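Local atomic coordinates of histidine-containing phosphotransfer protein 2 (Oryza sativa, PDB entry 1YVI), a protein that relays phosphoryl groups from cytokinin sensor histidine kinases to response regulators through a histidine-containing phosphotransfer domain, acting as a positive regulator of cytokinin signalling. Residues Met99-Phe104 with Met115-Val120; Asn59-Leu64 with Asp76-Gln81; Pro68-Asp73 with Lys108-Cys113; Glu25-Leu30 with Gly41-Val46. All coordinates share one frame; numbering follows the deposited sequence.

How the contacts relate
Contacts 1, 2 and 3 lie together on one side of the chain's centre, their own centres about 10 to 11 Å apart, and touch one another; contact 4 lies on the opposite side, about 24 to 34 Å away between centres. Contact 4 comes first along the chain. Contact 2 then joins helices 42-65 and 72-89, and contact 1 joins 92-106 with 110-142, while the segments of contact 3 alternate with those of both. F101 against V79 and the salt bridge between R102 and D76 join contacts 1 and 2. Contact 4 packs helix 25-34 on the start of helix 42-65, whose far part forms contact 2 within the four-helix bundle that carries H80, the predicted phosphorylation site.

Contact 1 of 4, residues Met99-Phe104 with Met115-Val120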
loop_
_atom_site.group_PDB
_atom_site.type_symbol
_atom_site.label_atom_id
_atom_site.label_comp_id
_atom_site.label_asym_id
_atom_site.label_seq_id
_atom_site.Cartn_x
_atom_site.Cartn_y
_atom_site.Cartn_z
ATOM N N MET A 99 10.904 2.121 -5.755
ATOM C CA MET A 99 12.126 1.721 -6.427
ATOM C C MET A 99 12.709 2.863 -7.228
ATOM O O MET A 99 13.914 3.166 -7.142
ATOM C CB MET A 99 11.836 0.509 -7.303
ATOM C CG MET A 99 11.739 -0.755 -6.455
ATOM S SD MET A 99 11.139 -2.224 -7.298
ATOM C CE MET A 99 12.473 -2.586 -8.425
ATOM N N GLN A 100 11.850 3.534 -7.973
ATOM C CA GLN A 100 12.299 4.615 -8.872
ATOM C C GLN A 100 12.723 5.810 -8.004
ATOM O O GLN A 100 13.652 6.554 -8.298
ATOM C CB GLN A 100 11.113 5.021 -9.787
ATOM C CG GLN A 100 11.412 6.230 -10.699
ATOM C CD GLN A 100 10.782 6.135 -12.105
ATOM O OE1 GLN A 100 9.568 5.909 -12.273
ATOM N NE2 GLN A 100 11.615 6.332 -13.125
ATOM N N PHE A 101 12.023 5.941 -6.885
ATOM C CA PHE A 101 12.127 7.082 -5.975
ATOM C C PHE A 101 13.560 7.229 -5.478
ATOM O O PHE A 101 14.032 8.359 -5.251
ATOM C CB PHE A 101 11.073 6.838 -4.846
ATOM C CG PHE A 101 10.720 8.029 -3.994
ATOM C CD1 PHE A 101 11.672 8.966 -3.584
ATOM C CD2 PHE A 101 9.416 8.155 -3.501
ATOM C CE1 PHE A 101 11.315 10.038 -2.730
ATOM C CE2 PHE A 101 9.060 9.250 -2.629
ATOM C CZ PHE A 101 10.004 10.180 -2.261
ATOM N N ARG A 102 14.294 6.109 -5.334
ATOM C CA ARG A 102 15.726 6.166 -4.908
ATOM C C ARG A 102 16.608 7.096 -5.754
ATOM O O ARG A 102 17.590 7.678 -5.266
ATOM C CB ARG A 102 16.408 4.785 -4.984
ATOM C CG ARG A 102 15.882 3.736 -3.988
ATOM C CD ARG A 102 16.954 2.696 -3.596
ATOM N NE ARG A 102 17.950 3.260 -2.702
ATOM C CZ ARG A 102 19.236 2.915 -2.672
ATOM N NH1 ARG A 102 19.700 1.957 -3.478
ATOM N NH2 ARG A 102 20.066 3.537 -1.829
ATOM N N GLN A 103 16.351 7.119 -7.060
ATOM C CA GLN A 103 17.181 7.938 -7.964
ATOM C C GLN A 103 17.157 9.436 -7.551
ATOM O O GLN A 103 18.180 10.090 -7.598
ATOM C CB GLN A 103 16.728 7.767 -9.409
ATOM C CG GLN A 103 17.598 8.520 -10.403
ATOM C CD GLN A 103 19.000 7.991 -10.429
ATOM O OE1 GLN A 103 19.197 6.800 -10.621
ATOM N NE2 GLN A 103 19.996 8.873 -10.242
ATOM N N PHE A 104 15.995 9.949 -7.179
ATOM C CA PHE A 104 15.852 11.348 -6.715
ATOM C C PHE A 104 16.601 11.622 -5.431
ATOM O O PHE A 104 17.048 12.738 -5.211
ATOM C CB PHE A 104 14.381 11.743 -6.649
ATOM C CG PHE A 104 13.626 11.355 -7.890
ATOM C CD1 PHE A 104 14.045 11.850 -9.168
ATOM C CD2 PHE A 104 12.573 10.481 -7.830
ATOM C CE1 PHE A 104 13.405 11.458 -10.307
ATOM C CE2 PHE A 104 11.908 10.064 -9.001
ATOM C CZ PHE A 104 12.335 10.566 -10.250
ATOM N N MET A 115 7.816 15.086 -6.263
ATOM C CA MET A 115 7.003 14.605 -7.404
ATOM C C MET A 115 6.851 13.105 -7.320
ATOM O O MET A 115 5.758 12.577 -7.578
ATOM C CB MET A 115 7.635 14.950 -8.766
ATOM C CG MET A 115 7.488 16.429 -9.212
ATOM S SD MET A 115 7.926 16.500 -10.989
ATOM C CE MET A 115 6.449 15.827 -11.802
ATOM N N ALA A 116 7.893 12.420 -6.854
ATOM C CA ALA A 116 7.792 10.960 -6.636
ATOM C C ALA A 116 6.794 10.599 -5.497
ATOM O O ALA A 116 6.033 9.630 -5.603
ATOM C CB ALA A 116 9.205 10.345 -6.375
ATOM N N LEU A 117 6.816 11.403 -4.425
ATOM C CA LEU A 117 5.926 11.177 -3.294
ATOM C C LEU A 117 4.479 11.398 -3.697
ATOM O O LEU A 117 3.587 10.650 -3.241
ATOM C CB LEU A 117 6.275 12.064 -2.100
ATOM C CG LEU A 117 5.573 11.662 -0.768
ATOM C CD1 LEU A 117 6.036 10.222 -0.330
ATOM C CD2 LEU A 117 5.982 12.765 0.241
ATOM N N ALA A 118 4.236 12.371 -4.587
ATOM C CA ALA A 118 2.870 12.531 -5.098
ATOM C C ALA A 118 2.391 11.265 -5.837
ATOM O O ALA A 118 1.232 10.859 -5.691
ATOM C CB ALA A 118 2.775 13.780 -6.014
ATOM N N VAL A 119 3.269 10.635 -6.639
ATOM C CA VAL A 119 2.908 9.374 -7.308
ATOM C C VAL A 119 2.690 8.259 -6.238
ATOM O O VAL A 119 1.791 7.382 -6.383
ATOM C CB VAL A 119 3.990 8.948 -8.415
ATOM C CG1 VAL A 119 3.604 7.621 -9.094
ATOM C CG2 VAL A 119 4.228 10.137 -9.507
ATOM N N VAL A 120 3.536 8.251 -5.211
ATOM C CA VAL A 120 3.331 7.281 -4.112
ATOM C C VAL A 120 1.910 7.452 -3.548
ATOM O O VAL A 120 1.152 6.476 -3.334
ATOM C CB VAL A 120 4.387 7.386 -3.013
ATOM C CG1 VAL A 120 3.987 6.478 -1.740
ATOM C CG2 VAL A 120 5.791 6.967 -3.535
#
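F101 and A116 are the pair whose CA atoms lie nearest between these segments, 5.9 Å apart. The methyl CB of A116 sits over one face of the F101 ring, 3.7 Å from its centroid and 15° off the normal, a CH-pi contact displaced somewhat toward the rim. The same methyl also meets the second aromatic of this helix, with F104 CD2 3.7 Å from A116 CB, and so is shared by two rings one turn apart. Other groups meet F101 at its edge: V120 CG2 lies near the ring plane, 3.8 Å from F101 CD2, and L117 CD1 approaches F101 CE2 at 3.9 Å. F101 reaches them because its CG is anti to the backbone N (chi1 -164°), which sends the ring across to the neighbouring helix. Further out, V75 and V79 of helix 72-89 and I61 of helix 42-65 also touch F101, while I61 and A62 pack on L117. The contact holds no hydrogen bond and is buried. With the local axes 10.0 Å apart and the helices running antiparallel at 164°, it forms part of the hydrophobic core of the four-helix bundle characteristic of HPt domains.

Contact 2 of 4, residues Asn59-Leu64 with Asp76-Gln81; sequences NEIATL and DAYVHQ
Y78 and I61, the pair with the nearest CA atoms at 6.7 Å, carry most of this interface, with E60 the next largest contributor. The Y78 side chain extends from helix 72-89 toward helix 42-65 and receives a different neighbour at each part. At its root, I61 CG1 lies 3.5 Å from Y78 CB, the two side chains sliding past each other in opposite directions. Over one face of the ring stands E60, whose CB is 4.0 Å from the ring centroid and 21° off the normal, a CH-pi contact offset toward the hydroxyl end. A bend in the E60 chain at chi2 (-79°) accompanies a carboxylate plane only 5° from that of the ring. L64 comes in at the edge instead, with its CD1 3.5 Å from Y78 CD2 and near the ring plane.

I61 also reaches inward: its CD1 meets V79 CG2 at 3.7 Å, the side chains crossing at about a right angle. F101 touches both I61 and V79, and L117 touches I61, so this inner part of the contact continues into the core, while E60 and Y78 lie nearer solvent. H80, the predicted phosphorylation site, directly follows V79 and is exposed. The near-antiparallel pairing, with local axes 9.9 Å apart, is that of two consecutive helices in an HPt four-helix bundle.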
loop_
_atom_site.group_PDB
_atom_site.type_symbol
_atom_site.label_atom_id
_atom_site.label_comp_id
_atom_site.label_asym_id
_atom_site.label_seq_id
_atom_site.Cartn_x
_atom_site.Cartn_y
_atom_site.Cartn_z
ATOM N N ASN A 59 3.700 10.480 5.361
ATOM C CA ASN A 59 3.716 11.755 6.098
ATOM C C ASN A 59 5.075 12.060 6.669
ATOM O O ASN A 59 5.476 13.220 6.660
ATOM C CB ASN A 59 2.692 11.751 7.211
ATOM C CG ASN A 59 1.271 11.729 6.685
ATOM O OD1 ASN A 59 1.000 12.202 5.590
ATOM N ND2 ASN A 59 0.345 11.208 7.501
ATOM N N GLU A 60 5.832 11.052 7.120
ATOM C CA GLU A 60 7.218 11.317 7.595
ATOM C C GLU A 60 8.147 11.777 6.470
ATOM O O GLU A 60 9.028 12.626 6.679
ATOM C CB GLU A 60 7.884 10.091 8.279
ATOM C CG GLU A 60 7.155 9.555 9.477
ATOM C CD GLU A 60 7.354 10.337 10.774
ATOM O OE1 GLU A 60 8.005 11.414 10.758
ATOM O OE2 GLU A 60 6.841 9.851 11.825
ATOM N N ILE A 61 8.046 11.128 5.321
ATOM C CA ILE A 61 8.796 11.585 4.155
ATOM C C ILE A 61 8.433 13.040 3.777
ATOM O O ILE A 61 9.339 13.864 3.580
ATOM C CB ILE A 61 8.547 10.684 2.949
ATOM C CG1 ILE A 61 9.158 9.266 3.223
ATOM C CG2 ILE A 61 9.297 11.225 1.688
ATOM C CD1 ILE A 61 8.575 8.177 2.252
ATOM N N ALA A 62 7.129 13.346 3.681
ATOM C CA ALA A 62 6.681 14.741 3.416
ATOM C C ALA A 62 7.368 15.733 4.338
ATOM O O ALA A 62 7.899 16.764 3.877
ATOM C CB ALA A 62 5.138 14.870 3.472
ATOM N N THR A 63 7.397 15.436 5.623
ATOM C CA THR A 63 8.053 16.281 6.616
ATOM C C THR A 63 9.533 16.454 6.367
ATOM O O THR A 63 10.048 17.589 6.451
ATOM C CB THR A 63 7.818 15.763 8.062
ATOM O OG1 THR A 63 6.430 15.811 8.305
ATOM C CG2 THR A 63 8.551 16.592 9.112
ATOM N N LEU A 64 10.231 15.363 6.044
ATOM C CA LEU A 64 11.634 15.464 5.726
ATOM C C LEU A 64 11.865 16.381 4.530
ATOM O O LEU A 64 12.873 17.160 4.476
ATOM C CB LEU A 64 12.243 14.073 5.467
ATOM C CG LEU A 64 12.336 13.053 6.626
ATOM C CD1 LEU A 64 12.748 11.695 6.031
ATOM C CD2 LEU A 64 13.376 13.529 7.631
ATOM N N ASP A 76 15.576 8.209 1.680
ATOM C CA ASP A 76 15.824 6.975 0.962
ATOM C C ASP A 76 15.489 5.791 1.897
ATOM O O ASP A 76 14.834 4.824 1.492
ATOM C CB ASP A 76 17.307 7.000 0.580
ATOM C CG ASP A 76 17.670 6.090 -0.566
ATOM O OD1 ASP A 76 16.835 5.380 -1.142
ATOM O OD2 ASP A 76 18.876 6.060 -0.880
ATOM N N ALA A 77 15.955 5.857 3.138
ATOM C CA ALA A 77 15.632 4.807 4.150
ATOM C C ALA A 77 14.117 4.665 4.347
ATOM O O ALA A 77 13.667 3.547 4.423
ATOM C CB ALA A 77 16.292 5.125 5.492
ATOM N N TYR A 78 13.351 5.775 4.491
ATOM C CA TYR A 78 11.876 5.666 4.622
ATOM C C TYR A 78 11.203 5.081 3.394
ATOM O O TYR A 78 10.281 4.266 3.496
ATOM C CB TYR A 78 11.210 7.010 4.876
ATOM C CG TYR A 78 11.129 7.360 6.342
ATOM C CD1 TYR A 78 10.342 6.627 7.222
ATOM C CD2 TYR A 78 11.772 8.459 6.823
ATOM C CE1 TYR A 78 10.245 6.995 8.580
ATOM C CE2 TYR A 78 11.697 8.821 8.160
ATOM C CZ TYR A 78 10.909 8.104 9.022
ATOM O OH TYR A 78 10.928 8.476 10.332
ATOM N N VAL A 79 11.634 5.530 2.221
ATOM C CA VAL A 79 11.130 4.958 0.962
ATOM C C VAL A 79 11.430 3.438 0.912
ATOM O O VAL A 79 10.636 2.642 0.459
ATOM C CB VAL A 79 11.749 5.763 -0.262
ATOM C CG1 VAL A 79 11.524 5.035 -1.589
ATOM C CG2 VAL A 79 11.114 7.201 -0.240
ATOM N N HIS A 80 12.604 3.045 1.383
ATOM C CA HIS A 80 12.984 1.648 1.364
ATOM C C HIS A 80 12.055 0.865 2.295
ATOM O O HIS A 80 11.642 -0.230 1.981
ATOM C CB HIS A 80 14.445 1.527 1.865
ATOM C CG HIS A 80 14.980 0.121 1.866
ATOM N ND1 HIS A 80 15.046 -0.652 3.016
ATOM C CD2 HIS A 80 15.457 -0.657 0.855
ATOM C CE1 HIS A 80 15.511 -1.857 2.707
ATOM N NE2 HIS A 80 15.795 -1.876 1.409
ATOM N N GLN A 81 11.736 1.435 3.454
ATOM C CA GLN A 81 10.765 0.794 4.360
ATOM C C GLN A 81 9.423 0.620 3.672
ATOM O O GLN A 81 8.801 -0.416 3.843
ATOM C CB GLN A 81 10.480 1.645 5.588
ATOM C CG GLN A 81 11.506 1.663 6.579
ATOM C CD GLN A 81 10.949 2.039 7.965
ATOM O OE1 GLN A 81 11.537 1.668 8.977
ATOM N NE2 GLN A 81 9.852 2.790 8.008
#

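Contact 3 of 4, residues Pro68-Asp73 with Lys108-Cys113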
loop_
_atom_site.group_PDB
_atom_site.type_symbol
_atom_site.label_atom_id
_atom_site.label_comp_id
_atom_site.label_asym_id
_atom_site.label_seq_id
_atom_site.Cartn_x
_atom_site.Cartn_y
_atom_site.Cartn_z
ATOM N N PRO A 68 14.642 22.825 5.658
ATOM C CA PRO A 68 15.584 23.680 4.898
ATOM C C PRO A 68 16.711 22.874 4.264
ATOM O O PRO A 68 17.039 23.066 3.108
ATOM C CB PRO A 68 16.170 24.630 5.991
ATOM C CG PRO A 68 15.180 24.692 7.026
ATOM C CD PRO A 68 14.468 23.322 7.039
ATOM N N VAL A 69 17.280 21.948 5.033
ATOM C CA VAL A 69 18.264 21.047 4.493
ATOM C C VAL A 69 17.624 19.643 4.478
ATOM O O VAL A 69 17.117 19.193 5.498
ATOM C CB VAL A 69 19.569 21.113 5.361
ATOM C CG1 VAL A 69 20.626 20.153 4.863
ATOM C CG2 VAL A 69 20.130 22.589 5.361
ATOM N N VAL A 70 17.592 18.987 3.330
ATOM C CA VAL A 70 16.898 17.700 3.259
ATOM C C VAL A 70 17.911 16.621 3.577
ATOM O O VAL A 70 19.033 16.622 3.026
ATOM C CB VAL A 70 16.272 17.442 1.886
ATOM C CG1 VAL A 70 15.721 16.027 1.835
ATOM C CG2 VAL A 70 15.130 18.435 1.644
ATOM N N ASN A 71 17.530 15.706 4.475
ATOM C CA ASN A 71 18.384 14.549 4.761
ATOM C C ASN A 71 17.961 13.470 3.761
ATOM O O ASN A 71 17.043 12.705 4.058
ATOM C CB ASN A 71 18.127 14.070 6.178
ATOM C CG ASN A 71 18.965 12.875 6.548
ATOM O OD1 ASN A 71 19.603 12.233 5.708
ATOM N ND2 ASN A 71 19.008 12.600 7.838
ATOM N N PHE A 72 18.641 13.409 2.604
ATOM C CA PHE A 72 18.278 12.471 1.554
ATOM C C PHE A 72 18.544 11.011 1.927
ATOM O O PHE A 72 17.892 10.120 1.419
ATOM C CB PHE A 72 18.984 12.856 0.224
ATOM C CG PHE A 72 18.428 14.123 -0.398
ATOM C CD1 PHE A 72 17.177 14.097 -1.005
ATOM C CD2 PHE A 72 19.131 15.334 -0.322
ATOM C CE1 PHE A 72 16.604 15.260 -1.553
ATOM C CE2 PHE A 72 18.589 16.518 -0.873
ATOM C CZ PHE A 72 17.293 16.466 -1.496
ATOM N N ASP A 73 19.509 10.755 2.801
ATOM C CA ASP A 73 19.746 9.378 3.251
ATOM C C ASP A 73 18.554 8.837 4.026
ATOM O O ASP A 73 18.208 7.687 3.844
ATOM C CB ASP A 73 20.956 9.313 4.170
ATOM C CG ASP A 73 22.249 9.590 3.448
ATOM O OD1 ASP A 73 22.385 9.266 2.250
ATOM O OD2 ASP A 73 23.150 10.043 4.136
ATOM N N LYS A 108 19.897 13.963 -5.092
ATOM C CA LYS A 108 19.671 14.976 -4.086
ATOM C C LYS A 108 18.723 16.084 -4.598
ATOM O O LYS A 108 19.010 17.266 -4.517
ATOM C CB LYS A 108 20.982 15.557 -3.584
ATOM C CG LYS A 108 21.917 14.472 -2.981
ATOM C CD LYS A 108 23.231 15.125 -2.559
ATOM C CE LYS A 108 24.019 14.264 -1.620
ATOM N NZ LYS A 108 24.872 15.137 -0.728
ATOM N N SER A 109 17.575 15.653 -5.130
ATOM C CA SER A 109 16.586 16.547 -5.710
ATOM C C SER A 109 15.321 16.557 -4.840
ATOM O O SER A 109 14.508 15.653 -4.900
ATOM C CB SER A 109 16.206 16.006 -7.089
ATOM O OG SER A 109 15.294 16.879 -7.752
ATOM N N ARG A 110 15.128 17.613 -4.080
ATOM C CA ARG A 110 13.950 17.764 -3.245
ATOM C C ARG A 110 12.695 17.712 -4.131
ATOM O O ARG A 110 11.719 17.013 -3.824
ATOM C CB ARG A 110 14.031 19.144 -2.539
ATOM C CG ARG A 110 12.795 19.429 -1.687
ATOM C CD ARG A 110 12.616 20.914 -1.365
ATOM N NE ARG A 110 13.780 21.520 -0.686
ATOM C CZ ARG A 110 13.948 21.648 0.629
ATOM N NH1 ARG A 110 13.045 21.162 1.466
ATOM N NH2 ARG A 110 15.039 22.250 1.116
ATOM N N ASP A 111 12.735 18.441 -5.253
ATOM C CA ASP A 111 11.583 18.501 -6.152
ATOM C C ASP A 111 11.287 17.195 -6.814
ATOM O O ASP A 111 10.134 16.853 -6.959
ATOM C CB ASP A 111 11.726 19.626 -7.186
ATOM C CG ASP A 111 11.539 21.033 -6.582
ATOM O OD1 ASP A 111 11.384 21.257 -5.337
ATOM O OD2 ASP A 111 11.571 21.973 -7.373
ATOM N N GLY A 112 12.303 16.403 -7.149
ATOM C CA GLY A 112 12.072 15.073 -7.695
ATOM C C GLY A 112 11.421 14.133 -6.641
ATOM O O GLY A 112 10.529 13.371 -6.954
ATOM N N CYS A 113 11.925 14.172 -5.410
ATOM C CA CYS A 113 11.369 13.413 -4.263
ATOM C C CYS A 113 9.908 13.829 -4.052
ATOM O O CYS A 113 9.055 12.956 -3.879
ATOM C CB CYS A 113 12.196 13.683 -2.996
ATOM S SG CYS A 113 13.838 12.886 -3.049
#
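F72 and K108 bring the two backbones to within 6.3 Å, CA to CA, and V70 and R110 lie 7.1 Å apart in the same measure. One segment runs extended through V69 and V70 into N71, the N-cap of helix 72-89, whose OD1 accepts from K74 N. The other turns sharply: K108 takes a positive phi (51°) in a Schellman motif ending helix 92-106, and S109 at once caps helix 110-142, its OG accepting from G112 N at 3.1 Å.

The F72 ring fits into this turn. K108 CA lies 3.6 Å from the ring centroid, almost directly above it, in a CH-pi contact, while V70 CG1 of its own segment covers the centre of the opposite face. At the edge, C113 SG approaches F72 CE1 at 3.9 Å, a cysteine sulfur-aromatic contact near the ring plane. R110 bends at chi3 (-57°) and spreads its guanidinium beneath V70, whose CG2 stands over one face 3.4 Å from R110 NH1. At the group's edge R110 NH2 gives a weak bond to P68 O (2.9 Å, 125° at the hydrogen), and NH1 donates to L65 O and Q67 O. Thus R110 holds the chain leaving helix 42-65 by several carbonyls. Two inter-helix connections of the HPt four-helix bundle are packed together here, at one end of the bundle.

Contact 4 of 4, residues Glu25-Leu30 with Gly41-Val46; sequences EQFQQL and GFVSEV
The carbonyl oxygen of L30 is approached by two hydrophobic side chains at once. V43 CG2 packs 3.3 Å from L30 O, and the F42 ring turns its edge to the same atom, with F42 CD2 4.0 Å from L30 O near the ring plane. Neither is a hydrogen bond in the usual sense, and none crosses between the segments.

L30 is also the main side chain here. Its CG lies anti to the carbonyl carbon (chi1 -74°), and from there the branch ends reach V46 tip to tip, with L30 CD1 3.8 Å from V46 CG1. Closer to the backbone, L30 CB meets V43 CG2 at 4.1 Å. V46 supports F42 as well, since its CG2 lies over one face of that ring. On the other flank, F27 CE1 comes to 4.3 Å from V43 CG1, a looser touch; F27 is packed further by L14 of helix 2-19 and M134 of helix 110-142.

The contact thus joins helix 25-34 to the N-terminal start of helix 42-65, with G41 as N-cap, at an angle of 131° between the local axes. Apart from the approaches to L30 O, carbon meets carbon, so the attraction is probably mostly dispersive and hydrophobic, and its geometry probably depends largely on how the side chains fit together.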
loop_
_atom_site.group_PDB
_atom_site.type_symbol
_atom_site.label_atom_id
_atom_site.label_comp_id
_atom_site.label_asym_id
_atom_site.label_seq_id
_atom_site.Cartn_x
_atom_site.Cartn_y
_atom_site.Cartn_z
ATOM N N GLU A 25 1.123 -11.418 -6.612
ATOM C CA GLU A 25 1.098 -12.735 -5.927
ATOM C C GLU A 25 1.292 -12.667 -4.419
ATOM O O GLU A 25 0.801 -13.539 -3.704
ATOM C CB GLU A 25 2.125 -13.718 -6.551
ATOM C CG GLU A 25 3.606 -13.282 -6.298
ATOM C CD GLU A 25 4.618 -13.941 -7.227
ATOM O OE1 GLU A 25 4.459 -15.157 -7.550
ATOM O OE2 GLU A 25 5.591 -13.237 -7.618
ATOM N N GLN A 26 2.021 -11.666 -3.913
ATOM C CA GLN A 26 2.264 -11.597 -2.474
ATOM C C GLN A 26 0.927 -11.409 -1.756
ATOM O O GLN A 26 0.787 -11.814 -0.635
ATOM C CB GLN A 26 3.257 -10.491 -2.082
ATOM C CG GLN A 26 4.599 -10.660 -2.756
ATOM C CD GLN A 26 5.159 -12.041 -2.476
ATOM O OE1 GLN A 26 5.072 -12.534 -1.339
ATOM N NE2 GLN A 26 5.709 -12.693 -3.510
ATOM N N PHE A 27 -0.039 -10.761 -2.395
ATOM C CA PHE A 27 -1.321 -10.546 -1.727
ATOM C C PHE A 27 -2.112 -11.876 -1.706
ATOM O O PHE A 27 -2.810 -12.209 -0.721
ATOM C CB PHE A 27 -2.123 -9.439 -2.417
ATOM C CG PHE A 27 -3.452 -9.203 -1.797
ATOM C CD1 PHE A 27 -3.563 -8.465 -0.593
ATOM C CD2 PHE A 27 -4.587 -9.716 -2.377
ATOM C CE1 PHE A 27 -4.792 -8.269 0.010
ATOM C CE2 PHE A 27 -5.837 -9.529 -1.773
ATOM C CZ PHE A 27 -5.940 -8.800 -0.580
ATOM N N GLN A 28 -2.029 -12.602 -2.812
ATOM C CA GLN A 28 -2.582 -13.954 -2.876
ATOM C C GLN A 28 -2.011 -14.827 -1.732
ATOM O O GLN A 28 -2.769 -15.483 -1.028
ATOM C CB GLN A 28 -2.363 -14.551 -4.265
ATOM C CG GLN A 28 -2.944 -15.935 -4.436
ATOM C CD GLN A 28 -1.862 -16.926 -4.824
ATOM O OE1 GLN A 28 -1.174 -17.496 -3.955
ATOM N NE2 GLN A 28 -1.682 -17.124 -6.137
ATOM N N GLN A 29 -0.712 -14.749 -1.491
ATOM C CA GLN A 29 -0.089 -15.492 -0.381
ATOM C C GLN A 29 -0.577 -15.115 1.024
ATOM O O GLN A 29 -0.581 -15.968 1.903
ATOM C CB GLN A 29 1.432 -15.408 -0.449
ATOM C CG GLN A 29 2.048 -16.319 -1.549
ATOM C CD GLN A 29 3.443 -15.866 -1.988
ATOM O OE1 GLN A 29 3.807 -15.988 -3.163
ATOM N NE2 GLN A 29 4.225 -15.336 -1.049
ATOM N N LEU A 30 -0.997 -13.857 1.227
ATOM C CA LEU A 30 -1.628 -13.434 2.487
ATOM C C LEU A 30 -2.913 -14.202 2.701
ATOM O O LEU A 30 -3.245 -14.569 3.831
ATOM C CB LEU A 30 -2.022 -11.949 2.490
ATOM C CG LEU A 30 -0.982 -10.858 2.621
ATOM C CD1 LEU A 30 -1.740 -9.552 2.776
ATOM C CD2 LEU A 30 -0.110 -11.142 3.830
ATOM N N GLY A 41 -9.366 -13.364 10.619
ATOM C CA GLY A 41 -9.397 -11.960 10.223
ATOM C C GLY A 41 -7.976 -11.490 9.961
ATOM O O GLY A 41 -7.710 -10.288 9.974
ATOM N N PHE A 42 -7.071 -12.434 9.727
ATOM C CA PHE A 42 -5.680 -12.122 9.531
ATOM C C PHE A 42 -5.443 -11.075 8.410
ATOM O O PHE A 42 -4.780 -10.042 8.629
ATOM C CB PHE A 42 -4.894 -13.378 9.244
ATOM C CG PHE A 42 -3.433 -13.135 8.925
ATOM C CD1 PHE A 42 -2.543 -12.710 9.922
ATOM C CD2 PHE A 42 -2.923 -13.416 7.640
ATOM C CE1 PHE A 42 -1.161 -12.553 9.640
ATOM C CE2 PHE A 42 -1.545 -13.245 7.364
ATOM C CZ PHE A 42 -0.670 -12.801 8.381
ATOM N N VAL A 43 -5.946 -11.369 7.216
ATOM C CA VAL A 43 -5.784 -10.451 6.065
ATOM C C VAL A 43 -6.354 -9.043 6.388
ATOM O O VAL A 43 -5.691 -8.026 6.145
ATOM C CB VAL A 43 -6.413 -11.053 4.769
ATOM C CG1 VAL A 43 -6.328 -10.043 3.616
ATOM C CG2 VAL A 43 -5.631 -12.315 4.420
ATOM N N SER A 44 -7.555 -8.955 6.981
ATOM C CA SER A 44 -8.088 -7.625 7.304
ATOM C C SER A 44 -7.158 -6.825 8.226
ATOM O O SER A 44 -7.060 -5.590 8.112
ATOM C CB SER A 44 -9.454 -7.695 8.018
ATOM O OG SER A 44 -10.498 -8.182 7.152
ATOM N N GLU A 45 -6.581 -7.511 9.217
ATOM C CA GLU A 45 -5.671 -6.846 10.168
ATOM C C GLU A 45 -4.365 -6.408 9.532
ATOM O O GLU A 45 -3.866 -5.331 9.852
ATOM C CB GLU A 45 -5.402 -7.719 11.409
ATOM C CG GLU A 45 -6.687 -7.990 12.309
ATOM C CD GLU A 45 -7.314 -6.744 12.930
ATOM O OE1 GLU A 45 -6.741 -5.647 12.909
ATOM O OE2 GLU A 45 -8.421 -6.892 13.454
ATOM N N VAL A 46 -3.842 -7.254 8.648
ATOM C CA VAL A 46 -2.612 -6.982 7.924
ATOM C C VAL A 46 -2.829 -5.720 7.086
ATOM O O VAL A 46 -1.967 -4.841 7.073
ATOM C CB VAL A 46 -2.174 -8.189 7.049
ATOM C CG1 VAL A 46 -1.037 -7.813 6.031
ATOM C CG2 VAL A 46 -1.683 -9.342 7.951
#